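Local atomic coordinates of probable TonB-dependent receptor (Pseudomonas aeruginosa, PDB entry 4K3F), a protein that probably binds methionine in the periplasm as the lipid-anchored receptor of a transport system, its pocket being occupied here by selenomethionine. Residues 126-129 and 130-134; 213-216 and 217-221; 97-100 and 101-104; 159-162 and 163-167. All coordinates share one frame; numbering follows the deposited sequence. Where two conformers were deposited one is given.

Interaction 1: residues 126-129 and 130-134; sequences IKLK and DNKSI
One water is gripped by three groups of Leu128, Lys132 and Lys127: it donates to the carbonyl O of Leu128, 2.7 Å from the water oxygen, and accepts from NZ of Lys132 at 3.2 Å and, weakly, from NZ of Lys127. Two like-charged amines thus share one solvent molecule while staying 6.0 Å apart, NZ of Lys127 to NZ of Lys132. The Lys132 chain turns sharply at its second torsion (chi2 -80°) and then runs out straight toward the water, drawing its CD to 3.1 Å from the carbonyl O of Lys129. On the way its CG meets CB and CD1 of Leu128, the two side chains crossing at about a right angle. The carbonyl O of Lys129 also accepts the backbone N of Lys132 at 3.1 Å, which stands above the carbonyl plane and closes a type I beta turn from Lys129 to Lys132. The extended methylenes of Lys129 slant past Asn131, whose OD1 rests 3.3 Å from CD of Lys129. The amine beyond them forms a salt bridge with Asp140. Strand 127-128 pairs antiparallel with strand 141-143 and hands over to this turn at the protein surface. Beneath it, Leu128 packs on Ile141 and on Leu118 of helix 110-122, which Lys132 also touches, while Asp121 of that helix accepts the backbone N of Leu128.

Interaction 2: residues 213-216 and 217-221; sequences QKLA and KALHS
Leu215 and Leu219, one helical turn apart, meet near their branch points: CG of Leu215 lies 3.8 Å from the CD1 methyl of Leu219, and CD1 of Leu215 also reaches CG of Leu219, the two chains slanting across each other. Leu215 brings its branch there with CG anti to the backbone N (chi1 178°), whereas Leu219 CG stands anti to its carbonyl carbon and tucks 3.3 Å from the carbonyl O of Leu215. Behind the side chains the backbone fixes the spacing. Lys217 N to Gln213 O, at 2.9 Å, and Ala218 N to Lys214 O are nearly straight alpha-helical bonds. Leu219 N still reaches Leu215 O at 3.0 Å but also leans weakly on Ala216 O, and a type I beta turn runs from Ala218 to Ser221. Ala218 O is held twice there, by the backbone N of Ser221 and by its OG, the latter at 2.7 Å and in the carbonyl plane. Ser221 is the N-cap residue of helix 222-232, its OG accepting from the N of Ile224, so one hydroxyl links the Ala218 carbonyl to the start of that helix. His220 stacks on Phe240 and donates from NE2 to Gly79 O. Leu215 is sunk among helix 11-26 and strands 3-9 and 30-36, and Leu219 touches Ile17 of helix 11-26 and Val80 of strand 75-82.

Interaction 3: residues 97-100 and 101-104; sequences ELPS and GATV
Gly101 and Ser100 occupy the corner of a type II beta turn running from Pro99 to Ala102. Gly101 takes the third position with a positive phi (72°), a backbone shape that favours glycine and is usual at this place in such turns. Ala102 follows and does most of the touching. Its backbone N closes the turn on Pro99 O at 3.1 Å; the hydrogen bond is bent, 140° at the hydrogen, and comes from above the carbonyl plane instead of along a lone pair. Its methyl lies against the first limb of the turn. Ala102 CB rests 3.2 Å from Pro99 O, 3.7 Å from Pro99 CD and 3.9 Å from Pro99 CG, and it sits over one face of the pyrrolidine ring, displaced toward the CG-CD side. Leu98 CB, also on this limb, comes less close, 4.2 Å from Ala102 CB. One backbone bond thus closes the turn, with a small apolar patch beside it. At Thr103 the chain becomes extended, and Val104 continues the strand. Gly101 and Ala102 are also bonded through their backbones to Lys146 and Lys149, and Asp166 OD2 takes up the N of Thr103. The turn launches strand 103-107 into the five-stranded mixed sheet, with strands 149-153 and 167-170 as its parallel neighbours. Leu98 and Val104 cover Met167 of the latter strand, Pro99 lies against Tyr92, and Lys146 NZ bonds Leu98 O just ahead of the turn.

Interaction 4: residues 159-162 and 163-167; sequences PRVL and TQVDM
The peptide group joining Val161 to Leu162 receives the backbone N of Gln164 above its plane: that N lies 2.8 Å from Val161 O, some 50° out of the carbonyl plane and so not on a lone pair. The Gln164 side chain crosses that of Val161 at about a right angle, and Gln164 CB sits 3.5 Å from Val161 O. Val165 packs against two successive carbonyls, its CG2 being 3.6 Å from both Val161 O and Leu162 O. That methyl lies between the backbone N and the carbonyl carbon of its own residue (CG1 at chi1 -59°), which turns it back toward the carbonyls of Val161 and Leu162. The isopropyl groups of Val161 and Val165 touch only loosely. Of the three backbone bonds here the middle one, from Gln164, is short; those on either side of it in sequence, Leu162 N to Pro159 O and Val165 N to Leu162 O, are weak. One water donates to both Leu162 O and Val165 O, at 2.7 Å each, bridging two acceptors that lie close together, while a second joins Pro159 O to the N of Thr163. Val161 and Val165 both rest on Val105 of strand 103-107, and Leu162 on Tyr88 and Ala168. Helix 158-161 connects the parallel strands 149-153 and 167-170, on the two sides of strand 103-107, as a beta-alpha-beta crossover of the alpha/beta lobes found in type 2 periplasmic binding proteins.

In the fold
Interactions 3 and 4 belong to the same sheet, their centres about 12 Å apart, and they touch: Thr103 O and Met167 N, 3.0 Å apart, form a probable hydrogen bond as neighbouring strands begin. Interaction 1 lies about 20 Å between centres from interaction 3, beside a small antiparallel sheet of two strands. Interaction 2 is about 37 Å or more, centre to centre, from each of the others, on the opposite side of the chain's centre and beside the six-stranded sheet. Interactions 1 and 4 are surface contacts that use waters; interactions 2 and 3 are partly buried, with leucine or alanine as inner contacts. Backbone bonds run through all four: helical in 2, single turn closures in 1 and 3, one short and two weak bonds in 4.

Interaction 1: residues 126-129 and 130-134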
ATOM      1  N   ILE A 126       9.220  20.274  -0.552  0.50 20.47           N
ATOM      2  CA  ILE A 126       9.175  20.915   0.750  0.50 19.14           C
ATOM      3  C   ILE A 126      10.322  20.349   1.544  0.50 19.36           C
ATOM      4  O   ILE A 126      11.024  19.440   1.083  0.50 19.86           O
ATOM      5  CB  ILE A 126       7.885  20.589   1.528  0.50 19.40           C
ATOM      6  CG1 ILE A 126       7.861  19.090   1.834  0.50 18.89           C
ATOM      7  CG2 ILE A 126       6.642  21.069   0.772  0.50 19.63           C
ATOM      8  CD1 ILE A 126       6.561  18.569   2.400  0.50 18.17           C
ATOM      9  N   LYS A 127      10.506  20.864   2.749  1.00 18.58           N
ATOM     10  CA  LYS A 127      11.425  20.260   3.691  1.00 19.14           C
ATOM     11  C   LYS A 127      10.671  20.019   5.013  1.00 17.96           C
ATOM     12  O   LYS A 127       9.876  20.857   5.447  1.00 19.01           O
ATOM     13  CB  LYS A 127      12.673  21.115   3.888  1.00 21.62           C
ATOM     14  CG  LYS A 127      13.708  20.406   4.738  1.00 27.74           C
ATOM     15  CD  LYS A 127      15.077  21.053   4.640  1.00 35.80           C
ATOM     16  CE  LYS A 127      16.146  19.985   4.667  1.00 42.48           C
ATOM     17  NZ  LYS A 127      16.061  19.178   5.903  1.00 48.38           N
ATOM     18  N   LEU A 128      10.863  18.821   5.577  1.00 16.92           N
ATOM     19  CA  LEU A 128      10.338  18.477   6.889  1.00 17.89           C
ATOM     20  C   LEU A 128      11.392  18.672   7.987  1.00 15.99           C
ATOM     21  O   LEU A 128      12.600  18.620   7.718  1.00 17.42           O
ATOM     22  CB  LEU A 128       9.892  17.018   6.893  1.00 17.57           C
ATOM     23  CG  LEU A 128       8.710  16.643   5.975  1.00 16.88           C
ATOM     24  CD1 LEU A 128       8.602  15.135   5.911  1.00 16.75           C
ATOM     25  CD2 LEU A 128       7.406  17.245   6.487  1.00 18.01           C
ATOM     26  N   LYS A 129      10.933  18.914   9.222  1.00 17.39           N
ATOM     27  CA  LYS A 129      11.835  19.082  10.369  1.00 18.15           C
ATOM     28  C   LYS A 129      12.800  17.909  10.506  1.00 20.95           C
ATOM     29  O   LYS A 129      12.482  16.785  10.124  1.00 20.70           O
ATOM     30  CB  LYS A 129      11.043  19.260  11.671  1.00 20.00           C
ATOM     31  CG  LYS A 129      10.247  18.036  12.103  1.00 22.97           C
ATOM     32  CD  LYS A 129       9.305  18.349  13.265  1.00 27.70           C
ATOM     33  CE  LYS A 129       8.777  17.069  13.919  1.00 32.48           C
ATOM     34  NZ  LYS A 129       7.691  17.330  14.920  1.00 40.96           N
ATOM     35  N   ASP A 130      13.984  18.217  11.020  1.00 22.33           N
ATOM     36  CA  ASP A 130      15.069  17.259  11.105  1.00 25.32           C
ATOM     37  C   ASP A 130      14.736  16.005  11.931  1.00 24.31           C
ATOM     38  O   ASP A 130      15.191  14.906  11.627  1.00 28.50           O
ATOM     39  CB  ASP A 130      16.279  17.965  11.703  1.00 31.14           C
ATOM     40  CG  ASP A 130      17.505  17.101  11.665  1.00 41.23           C
ATOM     41  OD1 ASP A 130      18.046  16.914  10.562  1.00 45.43           O
ATOM     42  OD2 ASP A 130      17.899  16.599  12.732  1.00 47.97           O
ATOM     43  N   ASN A 131      13.927  16.171  12.966  1.00 25.38           N
ATOM     44  CA  ASN A 131      13.577  15.051  13.847  1.00 32.73           C
ATOM     45  C   ASN A 131      12.277  14.332  13.404  1.00 33.28           C
ATOM     46  O   ASN A 131      11.631  13.647  14.202  1.00 31.91           O
ATOM     47  CB  ASN A 131      13.447  15.533  15.311  1.00 39.78           C
ATOM     48  CG  ASN A 131      12.346  16.575  15.501  1.00 49.69           C
ATOM     49  OD1 ASN A 131      12.195  17.493  14.690  1.00 63.71           O
ATOM     50  ND2 ASN A 131      11.590  16.451  16.587  1.00 58.75           N
ATOM     51  N   LYS A 132      11.901  14.474  12.138  1.00 26.53           N
ATOM     52  CA  LYS A 132      10.620  13.920  11.702  1.00 23.72           C
ATOM     53  C   LYS A 132      10.591  12.388  11.768  1.00 19.85           C
ATOM     54  O   LYS A 132      11.607  11.733  11.610  1.00 21.53           O
ATOM     55  CB  LYS A 132      10.211  14.427  10.329  1.00 23.01           C
ATOM     56  CG  LYS A 132      10.754  13.620   9.170  1.00 23.86           C
ATOM     57  CD  LYS A 132      12.178  13.960   8.848  1.00 28.11           C
ATOM     58  CE  LYS A 132      12.605  13.354   7.526  1.00 29.83           C
ATOM     59  NZ  LYS A 132      14.006  13.708   7.199  1.00 32.20           N
ATOM     60  N   SER A 133       9.385  11.848  11.955  1.00 17.90           N
ATOM     61  CA  SER A 133       9.141  10.417  11.897  1.00 19.58           C
ATOM     62  C   SER A 133       8.363  10.108  10.640  1.00 20.66           C
ATOM     63  O   SER A 133       7.995  11.024   9.902  1.00 20.01           O
ATOM     64  CB  SER A 133       8.330   9.972  13.127  1.00 22.23           C
ATOM     65  OG  SER A 133       6.984  10.352  12.971  1.00 21.91           O
ATOM     66  N   ILE A 134       8.059   8.825  10.400  1.00 16.62           N
ATOM     67  CA  ILE A 134       7.264   8.445   9.241  1.00 17.48           C
ATOM     68  C   ILE A 134       5.737   8.729   9.406  1.00 15.10           C
ATOM     69  O   ILE A 134       4.985   8.531   8.472  1.00 18.49           O
ATOM     70  CB  ILE A 134       7.555   7.016   8.752  1.00 16.91           C
ATOM     71  CG1 ILE A 134       7.031   5.987   9.755  1.00 19.09           C
ATOM     72  CG2 ILE A 134       9.054   6.857   8.444  1.00 16.26           C
ATOM     73  CD1 ILE A 134       6.994   4.577   9.213  1.00 21.19           C
TER
HETATM   74  O   HOH W   1      13.886  16.738   6.209  1.00 33.93           O

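Interaction 2: residues 213-216 and 217-221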
ATOM      1  N   GLN A 213       0.735 -20.934   7.401  1.00 16.14           N
ATOM      2  CA  GLN A 213       2.145 -21.071   7.094  1.00 14.56           C
ATOM      3  C   GLN A 213       2.348 -21.461   5.638  1.00 14.86           C
ATOM      4  O   GLN A 213       3.312 -20.990   5.011  1.00 15.50           O
ATOM      5  CB  GLN A 213       2.823 -22.133   7.962  1.00 15.77           C
ATOM      6  CG  GLN A 213       2.945 -21.808   9.449  1.00 18.02           C
ATOM      7  CD  GLN A 213       3.586 -22.981  10.271  1.00 26.65           C
ATOM      8  OE1 GLN A 213       3.577 -24.168   9.875  1.00 28.01           O
ATOM      9  NE2 GLN A 213       4.155 -22.628  11.411  1.00 31.79           N
ATOM     10  N   LYS A 214       1.487 -22.335   5.126  1.00 13.97           N
ATOM     11  CA  LYS A 214       1.597 -22.750   3.709  1.00 13.09           C
ATOM     12  C   LYS A 214       1.359 -21.535   2.829  1.00 14.31           C
ATOM     13  O   LYS A 214       2.083 -21.353   1.864  1.00 16.51           O
ATOM     14  CB  LYS A 214       0.606 -23.833   3.423  1.00 14.70           C
ATOM     15  CG  LYS A 214       1.033 -25.174   3.989  1.00 16.49           C
ATOM     16  CD  LYS A 214      -0.036 -26.227   3.890  1.00 17.70           C
ATOM     17  CE  LYS A 214       0.518 -27.609   4.267  1.00 21.66           C
ATOM     18  NZ  LYS A 214      -0.629 -28.522   4.420  1.00 23.74           N
ATOM     19  N   LEU A 215       0.349 -20.711   3.138  1.00 14.40           N
ATOM     20  CA  LEU A 215       0.149 -19.482   2.344  1.00 14.76           C
ATOM     21  C   LEU A 215       1.352 -18.572   2.388  1.00 16.04           C
ATOM     22  O   LEU A 215       1.797 -18.078   1.355  1.00 15.70           O
ATOM     23  CB  LEU A 215      -1.094 -18.713   2.792  1.00 15.04           C
ATOM     24  CG  LEU A 215      -1.395 -17.367   2.078  1.00 14.33           C
ATOM     25  CD1 LEU A 215      -1.542 -17.456   0.572  1.00 17.63           C
ATOM     26  CD2 LEU A 215      -2.658 -16.727   2.644  1.00 16.66           C
ATOM     27  N   ALA A 216       1.866 -18.301   3.600  1.00 13.27           N
ATOM     28  CA  ALA A 216       3.056 -17.468   3.765  1.00 13.53           C
ATOM     29  C   ALA A 216       4.240 -17.980   2.900  1.00 16.06           C
ATOM     30  O   ALA A 216       4.923 -17.202   2.225  1.00 15.97           O
ATOM     31  CB  ALA A 216       3.444 -17.359   5.253  1.00 15.10           C
ATOM     32  N   LYS A 217       4.488 -19.298   2.921  1.00 15.45           N
ATOM     33  CA  LYS A 217       5.573 -19.883   2.166  1.00 16.94           C
ATOM     34  C   LYS A 217       5.326 -19.729   0.672  1.00 17.10           C
ATOM     35  O   LYS A 217       6.245 -19.400  -0.055  1.00 18.13           O
ATOM     36  CB  LYS A 217       5.761 -21.362   2.530  1.00 21.83           C
ATOM     37  CG  LYS A 217       6.893 -22.048   1.778  1.00 29.88           C
ATOM     38  CD  LYS A 217       7.370 -23.299   2.520  1.00 42.73           C
ATOM     39  CE  LYS A 217       8.064 -24.297   1.603  1.00 53.27           C
ATOM     40  NZ  LYS A 217       8.043 -25.662   2.203  1.00 57.66           N
ATOM     41  N   ALA A 218       4.103 -19.964   0.218  1.00 16.65           N
ATOM     42  CA  ALA A 218       3.759 -19.818  -1.215  1.00 17.84           C
ATOM     43  C   ALA A 218       3.975 -18.400  -1.686  1.00 19.21           C
ATOM     44  O   ALA A 218       4.387 -18.157  -2.822  1.00 19.21           O
ATOM     45  CB  ALA A 218       2.317 -20.236  -1.478  1.00 20.31           C
ATOM     46  N   LEU A 219       3.738 -17.433  -0.796  1.00 15.86           N
ATOM     47  CA  LEU A 219       3.899 -16.016  -1.142  1.00 14.92           C
ATOM     48  C   LEU A 219       5.354 -15.600  -1.223  1.00 18.23           C
ATOM     49  O   LEU A 219       5.620 -14.473  -1.615  1.00 18.78           O
ATOM     50  CB  LEU A 219       3.161 -15.115  -0.146  1.00 14.18           C
ATOM     51  CG  LEU A 219       1.630 -15.202  -0.245  1.00 15.55           C
ATOM     52  CD1 LEU A 219       0.965 -14.553   0.943  1.00 14.80           C
ATOM     53  CD2 LEU A 219       1.148 -14.533  -1.495  1.00 16.96           C
ATOM     54  N   HIS A 220       6.283 -16.477  -0.807  1.00 18.50           N
ATOM     55  CA  HIS A 220       7.736 -16.266  -1.017  1.00 17.27           C
ATOM     56  C   HIS A 220       8.283 -17.175  -2.116  1.00 18.71           C
ATOM     57  O   HIS A 220       9.500 -17.279  -2.275  1.00 20.78           O
ATOM     58  CB  HIS A 220       8.536 -16.464   0.272  1.00 18.59           C
ATOM     59  CG  HIS A 220       8.461 -15.316   1.228  1.00 21.33           C
ATOM     60  ND1 HIS A 220       9.335 -15.183   2.286  1.00 22.83           N
ATOM     61  CD2 HIS A 220       7.657 -14.220   1.265  1.00 20.67           C
ATOM     62  CE1 HIS A 220       9.055 -14.073   2.957  1.00 27.28           C
ATOM     63  NE2 HIS A 220       8.033 -13.479   2.365  1.00 22.32           N
ATOM     64  N   SER A 221       7.395 -17.804  -2.896  1.00 20.09           N
ATOM     65  CA  SER A 221       7.822 -18.795  -3.874  1.00 19.79           C
ATOM     66  C   SER A 221       8.462 -18.100  -5.074  1.00 19.27           C
ATOM     67  O   SER A 221       8.176 -16.934  -5.388  1.00 18.16           O
ATOM     68  CB  SER A 221       6.686 -19.675  -4.342  1.00 19.23           C
ATOM     69  OG  SER A 221       5.754 -18.932  -5.076  1.00 18.59           O
TER

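Interaction 3: residues 97-100 and 101-104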
ATOM      1  N   GLU A  97       7.941  22.407 -12.801  1.00 28.54           N
ATOM      2  CA  GLU A  97       6.807  23.139 -13.403  1.00 27.86           C
ATOM      3  C   GLU A  97       5.695  23.523 -12.423  1.00 31.32           C
ATOM      4  O   GLU A  97       4.845  24.336 -12.763  1.00 30.58           O
ATOM      5  CB  GLU A  97       6.189  22.344 -14.548  1.00 34.87           C
ATOM      6  CG  GLU A  97       7.117  22.153 -15.737  1.00 43.54           C
ATOM      7  CD  GLU A  97       6.531  21.237 -16.796  1.00 52.95           C
ATOM      8  OE1 GLU A  97       5.380  20.778 -16.634  1.00 49.77           O
ATOM      9  OE2 GLU A  97       7.228  20.976 -17.796  1.00 68.91           O
ATOM     10  N   LEU A  98       5.680  22.941 -11.221  1.00 27.09           N
ATOM     11  CA  LEU A  98       4.571  23.210 -10.283  1.00 26.69           C
ATOM     12  C   LEU A  98       4.546  24.707  -9.985  1.00 25.20           C
ATOM     13  O   LEU A  98       5.571  25.310  -9.726  1.00 25.31           O
ATOM     14  CB  LEU A  98       4.745  22.445  -8.982  1.00 27.61           C
ATOM     15  CG  LEU A  98       4.653  20.917  -9.023  1.00 26.79           C
ATOM     16  CD1 LEU A  98       5.093  20.362  -7.678  1.00 26.63           C
ATOM     17  CD2 LEU A  98       3.233  20.482  -9.361  1.00 24.00           C
ATOM     18  N   PRO A  99       3.372  25.315 -10.029  1.00 24.07           N
ATOM     19  CA  PRO A  99       3.277  26.732  -9.788  1.00 26.63           C
ATOM     20  C   PRO A  99       3.337  27.059  -8.288  1.00 26.51           C
ATOM     21  O   PRO A  99       3.152  26.181  -7.427  1.00 21.89           O
ATOM     22  CB  PRO A  99       1.891  27.061 -10.345  1.00 28.34           C
ATOM     23  CG  PRO A  99       1.097  25.838 -10.003  1.00 25.82           C
ATOM     24  CD  PRO A  99       2.054  24.700 -10.216  1.00 25.96           C
ATOM     25  N   SER A 100       3.575  28.326  -7.978  0.50 21.94           N
ATOM     26  CA  SER A 100       3.388  28.840  -6.635  0.50 24.05           C
ATOM     27  C   SER A 100       1.957  28.580  -6.226  0.50 21.89           C
ATOM     28  O   SER A 100       1.046  28.777  -7.017  0.50 23.59           O
ATOM     29  CB  SER A 100       3.655  30.354  -6.600  0.50 28.34           C
ATOM     30  OG  SER A 100       3.389  30.901  -5.314  0.50 25.71           O
ATOM     31  N   GLY A 101       1.748  28.125  -4.992  1.00 21.58           N
ATOM     32  CA  GLY A 101       0.412  27.793  -4.514  1.00 19.55           C
ATOM     33  C   GLY A 101      -0.206  26.507  -5.100  1.00 19.49           C
ATOM     34  O   GLY A 101      -1.408  26.278  -4.972  1.00 19.12           O
ATOM     35  N   ALA A 102       0.618  25.656  -5.706  1.00 19.82           N
ATOM     36  CA  ALA A 102       0.171  24.383  -6.220  1.00 20.27           C
ATOM     37  C   ALA A 102      -0.558  23.555  -5.174  1.00 19.68           C
ATOM     38  O   ALA A 102      -0.172  23.479  -4.000  1.00 19.39           O
ATOM     39  CB  ALA A 102       1.322  23.577  -6.815  1.00 20.55           C
ATOM     40  N   THR A 103      -1.638  22.923  -5.649  1.00 18.65           N
ATOM     41  CA  THR A 103      -2.400  22.010  -4.860  1.00 16.70           C
ATOM     42  C   THR A 103      -1.836  20.618  -5.033  1.00 16.44           C
ATOM     43  O   THR A 103      -1.785  20.080  -6.143  1.00 16.79           O
ATOM     44  CB  THR A 103      -3.905  22.051  -5.205  1.00 19.56           C
ATOM     45  OG1 THR A 103      -4.103  21.875  -6.624  1.00 19.57           O
ATOM     46  CG2 THR A 103      -4.500  23.382  -4.763  1.00 21.30           C
ATOM     47  N   VAL A 104      -1.448  20.034  -3.910  1.00 17.59           N
ATOM     48  CA  VAL A 104      -0.865  18.679  -3.876  1.00 15.36           C
ATOM     49  C   VAL A 104      -1.652  17.854  -2.869  1.00 16.94           C
ATOM     50  O   VAL A 104      -1.627  18.138  -1.663  1.00 17.45           O
ATOM     51  CB  VAL A 104       0.616  18.764  -3.484  1.00 16.29           C
ATOM     52  CG1 VAL A 104       1.259  17.405  -3.424  1.00 17.20           C
ATOM     53  CG2 VAL A 104       1.362  19.636  -4.489  1.00 19.58           C
TER

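Interaction 4: residues 159-162 and 163-167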
ATOM      1  N   PRO A 159      -7.350   8.971  -7.177  1.00 18.34           N
ATOM      2  CA  PRO A 159      -7.326   8.934  -8.669  1.00 19.04           C
ATOM      3  C   PRO A 159      -8.442   9.752  -9.291  1.00 20.30           C
ATOM      4  O   PRO A 159      -8.248  10.341 -10.348  1.00 22.24           O
ATOM      5  CB  PRO A 159      -7.514   7.447  -8.986  1.00 22.11           C
ATOM      6  CG  PRO A 159      -6.905   6.754  -7.792  1.00 21.11           C
ATOM      7  CD  PRO A 159      -7.254   7.606  -6.609  1.00 20.01           C
ATOM      8  N   ARG A 160      -9.575   9.825  -8.602  1.00 20.59           N
ATOM      9  CA  ARG A 160     -10.731  10.563  -9.085  1.00 24.20           C
ATOM     10  C   ARG A 160     -10.551  12.060  -8.994  1.00 24.90           C
ATOM     11  O   ARG A 160     -11.278  12.802  -9.689  1.00 24.08           O
ATOM     12  CB  ARG A 160     -12.012  10.157  -8.334  1.00 27.88           C
ATOM     13  CG  ARG A 160     -12.689   8.920  -8.920  1.00 45.04           C
ATOM     14  CD  ARG A 160     -14.097   8.719  -8.364  1.00 70.44           C
ATOM     15  NE  ARG A 160     -14.129   8.821  -6.899  1.00 89.89           N
ATOM     16  CZ  ARG A 160     -14.074   7.798  -6.042  1.00 91.28           C
ATOM     17  NH1 ARG A 160     -14.001   6.537  -6.463  1.00 93.63           N
ATOM     18  NH2 ARG A 160     -14.102   8.043  -4.736  1.00 90.76           N
ATOM     19  N   VAL A 161      -9.643  12.526  -8.130  1.00 19.27           N
ATOM     20  CA  VAL A 161      -9.418  13.979  -8.038  1.00 20.30           C
ATOM     21  C   VAL A 161      -8.186  14.418  -8.785  1.00 22.62           C
ATOM     22  O   VAL A 161      -7.899  15.605  -8.831  1.00 19.36           O
ATOM     23  CB  VAL A 161      -9.386  14.568  -6.602  1.00 25.61           C
ATOM     24  CG1 VAL A 161     -10.667  14.248  -5.849  1.00 26.70           C
ATOM     25  CG2 VAL A 161      -8.166  14.142  -5.843  1.00 23.77           C
ATOM     26  N   LEU A 162      -7.486  13.478  -9.401  1.00 22.36           N
ATOM     27  CA  LEU A 162      -6.223  13.802 -10.067  1.00 25.31           C
ATOM     28  C   LEU A 162      -6.351  14.966 -11.060  1.00 22.83           C
ATOM     29  O   LEU A 162      -5.499  15.852 -11.055  1.00 23.94           O
ATOM     30  CB  LEU A 162      -5.636  12.553 -10.722  1.00 22.79           C
ATOM     31  CG  LEU A 162      -4.328  12.698 -11.499  1.00 25.68           C
ATOM     32  CD1 LEU A 162      -3.183  13.083 -10.586  1.00 22.17           C
ATOM     33  CD2 LEU A 162      -4.015  11.396 -12.215  1.00 29.56           C
ATOM     34  N   THR A 163      -7.423  15.020 -11.858  1.00 24.11           N
ATOM     35  CA  THR A 163      -7.600  16.117 -12.831  1.00 24.37           C
ATOM     36  C   THR A 163      -8.054  17.456 -12.232  1.00 26.09           C
ATOM     37  O   THR A 163      -8.155  18.451 -12.948  1.00 26.73           O
ATOM     38  CB  THR A 163      -8.573  15.752 -13.986  1.00 29.09           C
ATOM     39  OG1 THR A 163      -9.867  15.490 -13.452  1.00 30.19           O
ATOM     40  CG2 THR A 163      -8.059  14.520 -14.759  1.00 33.46           C
ATOM     41  N   GLN A 164      -8.319  17.470 -10.922  0.50 21.28           N
ATOM     42  CA  GLN A 164      -8.775  18.656 -10.218  0.50 22.74           C
ATOM     43  C   GLN A 164      -7.706  19.244  -9.284  0.50 21.74           C
ATOM     44  O   GLN A 164      -8.030  20.107  -8.468  0.50 20.02           O
ATOM     45  CB  GLN A 164     -10.013  18.310  -9.363  0.50 27.45           C
ATOM     46  CG  GLN A 164     -11.215  17.734 -10.118  0.50 29.16           C
ATOM     47  CD  GLN A 164     -12.181  16.961  -9.216  0.50 31.13           C
ATOM     48  OE1 GLN A 164     -12.191  15.732  -9.206  0.50 32.22           O
ATOM     49  NE2 GLN A 164     -12.989  17.682  -8.449  0.50 33.10           N
ATOM     50  N   VAL A 165      -6.476  18.718  -9.341  1.00 21.68           N
ATOM     51  CA  VAL A 165      -5.375  19.208  -8.538  1.00 20.45           C
ATOM     52  C   VAL A 165      -4.109  19.330  -9.391  1.00 21.61           C
ATOM     53  O   VAL A 165      -4.055  18.817 -10.498  1.00 20.06           O
ATOM     54  CB  VAL A 165      -5.127  18.280  -7.305  1.00 23.28           C
ATOM     55  CG1 VAL A 165      -6.379  18.216  -6.436  1.00 23.15           C
ATOM     56  CG2 VAL A 165      -4.685  16.892  -7.726  1.00 21.17           C
ATOM     57  N   ASP A 166      -3.083  19.994  -8.876  1.00 19.15           N
ATOM     58  CA  ASP A 166      -1.834  20.070  -9.588  1.00 18.38           C
ATOM     59  C   ASP A 166      -1.026  18.792  -9.495  1.00 18.76           C
ATOM     60  O   ASP A 166      -0.269  18.480 -10.423  1.00 21.76           O
ATOM     61  CB  ASP A 166      -1.060  21.289  -9.090  1.00 19.45           C
ATOM     62  CG  ASP A 166      -1.810  22.610  -9.394  1.00 26.80           C
ATOM     63  OD1 ASP A 166      -2.431  22.717 -10.480  1.00 23.75           O
ATOM     64  OD2 ASP A 166      -1.820  23.527  -8.547  1.00 23.97           O
HETATM   65  N   MSE A 167      -1.107  18.090  -8.346  1.00 18.09           N
HETATM   66  CA  MSE A 167      -0.363  16.829  -8.177  1.00 16.21           C
HETATM   67  C   MSE A 167      -1.067  16.009  -7.102  1.00 16.27           C
HETATM   68  O   MSE A 167      -1.595  16.588  -6.121  1.00 16.26           O
HETATM   69  CB  MSE A 167       1.093  17.116  -7.806  1.00 15.62           C
HETATM   70  CG  MSE A 167       2.001  15.894  -7.841  1.00 14.53           C
HETATM   71 SE   MSE A 167       3.888  16.388  -7.911  0.75 21.07          SE
HETATM   72  CE  MSE A 167       3.996  17.162  -6.125  1.00 20.12           C
TER
HETATM   73  O   HOH W   2      -9.091  12.309 -11.986  1.00 28.91           O
HETATM   74  O   HOH W   3      -2.929  16.507 -11.456  1.00 21.97           O